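PDB 4WES: nitrogenase molybdenum-iron protein alpha chain from Clostridium pasteurianum, which forms, with the beta chain, the nitrogenase component that reduces dinitrogen to ammonia at an iron-molybdenum cofactor, using electrons delivered by the iron protein. Local coordinates for residues A[344-349]-A[366-370]. Sequence-based numbering, arbitrary orientation.
Sequences GGSRSH and GFEFA. With ICS (iron-sulfur-molybdenum cluster with interstitial carbon), chain F.
Phe-369 lays its ring over the peptide of Gly-344, whose carbonyl oxygen sits 3.3 Å above the ring plane, over its centre. The same oxygen accepts a hydrogen bond from Phe-369 N in the carbonyl plane (3.0 Å N to O, N-H...O 160°). With chi1 at 54°, CG lies between the backbone N and the carbonyl carbon, folding the ring back over this peptide and bringing CZ within 3.4 Å of sulfur S2B of the iron-molybdenum cofactor. The glycine turn faces the cluster with its backbone: Gly-344 N approaches S3A at 3.3 Å, and the amides of Gly-345, Ser-346 and Arg-347 gather round the same sulfide, probably stabilising its negative charge. Arg-347 reaches along the cluster, its guanidinium face over S4B and its NH1 bonded to Leu-481 O.

Behind the turn, Phe-367 packs its CE1 3.3 Å from Ser-346 N, with Gly-345 O over one ring face. Ser-348 OG donates to Gly-366 O (2.7 Å) and also bonds Val-343 N, tying the start of helix 347-350 to two strand ends. The contact thus joins the C-terminal ends of the adjacent parallel strands 338-343 and 361-367, with Met-430 of helix 430-433 packing against Phe-367 and Ser-348.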
loop_
_atom_site.group_PDB
_atom_site.type_symbol
_atom_site.label_atom_id
_atom_site.label_comp_id
_atom_site.label_asym_id
_atom_site.label_seq_id
_atom_site.Cartn_x
_atom_site.Cartn_y
_atom_site.Cartn_z
ATOM N N GLY A 344 -18.250 8.597 30.125
ATOM C CA GLY A 344 -19.628 8.172 30.268
ATOM C C GLY A 344 -20.172 8.160 31.682
ATOM O O GLY A 344 -21.145 8.879 32.007
ATOM N N GLY A 345 -19.580 7.311 32.525
ATOM C CA GLY A 345 -20.082 7.131 33.838
ATOM C C GLY A 345 -19.078 6.840 34.926
ATOM O O GLY A 345 -19.459 6.825 36.095
ATOM N N SER A 346 -17.806 6.599 34.583
ATOM C CA SER A 346 -16.783 6.261 35.577
ATOM C C SER A 346 -15.439 6.911 35.292
ATOM O O SER A 346 -14.784 7.398 36.207
ATOM C CB SER A 346 -16.647 4.738 35.666
ATOM O OG SER A 346 -15.598 4.318 36.500
ATOM N N ARG A 347 -14.988 6.881 34.036
ATOM C CA ARG A 347 -13.570 7.148 33.758
ATOM C C ARG A 347 -13.146 8.597 33.959
ATOM O O ARG A 347 -11.970 8.876 34.182
ATOM C CB ARG A 347 -13.213 6.637 32.361
ATOM C CG ARG A 347 -13.184 5.119 32.345
ATOM C CD ARG A 347 -12.853 4.602 30.961
ATOM N NE ARG A 347 -12.840 3.138 30.997
ATOM C CZ ARG A 347 -12.684 2.382 29.940
ATOM N NH1 ARG A 347 -12.439 2.900 28.767
ATOM N NH2 ARG A 347 -12.759 1.066 30.087
ATOM N N SER A 348 -14.097 9.538 33.927
ATOM C CA SER A 348 -13.767 10.927 34.273
ATOM C C SER A 348 -13.145 11.016 35.644
ATOM O O SER A 348 -12.331 11.902 35.908
ATOM C CB SER A 348 -15.017 11.815 34.215
ATOM O OG SER A 348 -15.693 11.611 33.003
ATOM N N HIS A 349 -13.604 10.126 36.540
ATOM C CA HIS A 349 -13.114 10.106 37.900
ATOM C C HIS A 349 -11.870 9.221 38.038
ATOM O O HIS A 349 -10.841 9.621 38.605
ATOM C CB HIS A 349 -14.215 9.619 38.835
ATOM C CG HIS A 349 -13.830 9.640 40.268
ATOM N ND1 HIS A 349 -14.526 8.951 41.239
ATOM C CD2 HIS A 349 -12.807 10.274 40.901
ATOM C CE1 HIS A 349 -13.948 9.183 42.403
ATOM N NE2 HIS A 349 -12.913 9.981 42.229
ATOM N N GLY A 366 -16.921 15.813 33.781
ATOM C CA GLY A 366 -18.340 15.522 33.715
ATOM C C GLY A 366 -18.555 14.122 33.216
ATOM O O GLY A 366 -17.628 13.459 32.731
ATOM N N PHE A 367 -19.801 13.685 33.295
ATOM C CA PHE A 367 -20.236 12.415 32.781
ATOM C C PHE A 367 -21.410 12.573 31.856
ATOM O O PHE A 367 -22.264 13.454 32.051
ATOM C CB PHE A 367 -20.688 11.524 33.933
ATOM C CG PHE A 367 -19.610 11.075 34.880
ATOM C CD1 PHE A 367 -18.554 10.262 34.470
ATOM C CD2 PHE A 367 -19.689 11.415 36.236
ATOM C CE1 PHE A 367 -17.617 9.787 35.380
ATOM C CE2 PHE A 367 -18.753 10.915 37.143
ATOM C CZ PHE A 367 -17.722 10.118 36.707
ATOM N N GLU A 368 -21.498 11.682 30.862
ATOM C CA GLU A 368 -22.691 11.600 30.021
ATOM C C GLU A 368 -23.921 11.238 30.830
ATOM O O GLU A 368 -24.987 11.829 30.599
ATOM C CB GLU A 368 -22.520 10.569 28.909
ATOM C CG GLU A 368 -21.464 10.839 27.849
ATOM C CD GLU A 368 -21.396 9.760 26.781
ATOM O OE1 GLU A 368 -20.344 9.749 26.049
ATOM O OE2 GLU A 368 -22.338 8.950 26.629
ATOM N N PHE A 369 -23.818 10.212 31.676
ATOM C CA PHE A 369 -25.043 9.551 32.159
ATOM C C PHE A 369 -24.952 9.053 33.593
ATOM O O PHE A 369 -25.823 8.313 34.052
ATOM C CB PHE A 369 -25.403 8.377 31.204
ATOM C CG PHE A 369 -24.273 7.403 30.993
ATOM C CD1 PHE A 369 -23.832 6.560 32.009
ATOM C CD2 PHE A 369 -23.631 7.362 29.776
ATOM C CE1 PHE A 369 -22.746 5.770 31.837
ATOM C CE2 PHE A 369 -22.543 6.524 29.588
ATOM C CZ PHE A 369 -22.080 5.762 30.622
ATOM N N ALA A 370 -23.902 9.444 34.315
ATOM C CA ALA A 370 -23.782 9.064 35.709
ATOM C C ALA A 370 -24.938 9.658 36.511
ATOM O O ALA A 370 -25.614 10.593 36.089
ATOM C CB ALA A 370 -22.457 9.544 36.277
HETATM FE FE1 ICS F . -18.580 1.881 33.282
HETATM MO MO1 ICS F . -17.736 4.171 26.768
HETATM FE FE2 ICS F . -19.838 2.470 31.016
HETATM FE FE3 ICS F . -17.414 1.347 30.939
HETATM FE FE4 ICS F . -17.707 3.844 31.799
HETATM FE FE5 ICS F . -17.418 4.715 29.386
HETATM FE FE6 ICS F . -19.494 3.300 28.600
HETATM FE FE7 ICS F . -17.129 2.246 28.526
HETATM C CX ICS F . -18.156 3.011 30.092
HETATM S S1A ICS F . -19.758 3.810 32.835
HETATM S S1B ICS F . -19.143 5.449 28.130
HETATM S S2A ICS F . -19.324 0.388 31.763
HETATM S S2B ICS F . -21.409 2.687 29.454
HETATM S S3A ICS F . -16.804 5.811 31.258
HETATM S S3B ICS F . -18.719 2.019 26.959
HETATM S S4A ICS F . -16.364 2.239 32.739
HETATM S S4B ICS F . -15.789 3.955 28.051
HETATM S S5A ICS F . -16.220 0.396 29.306
#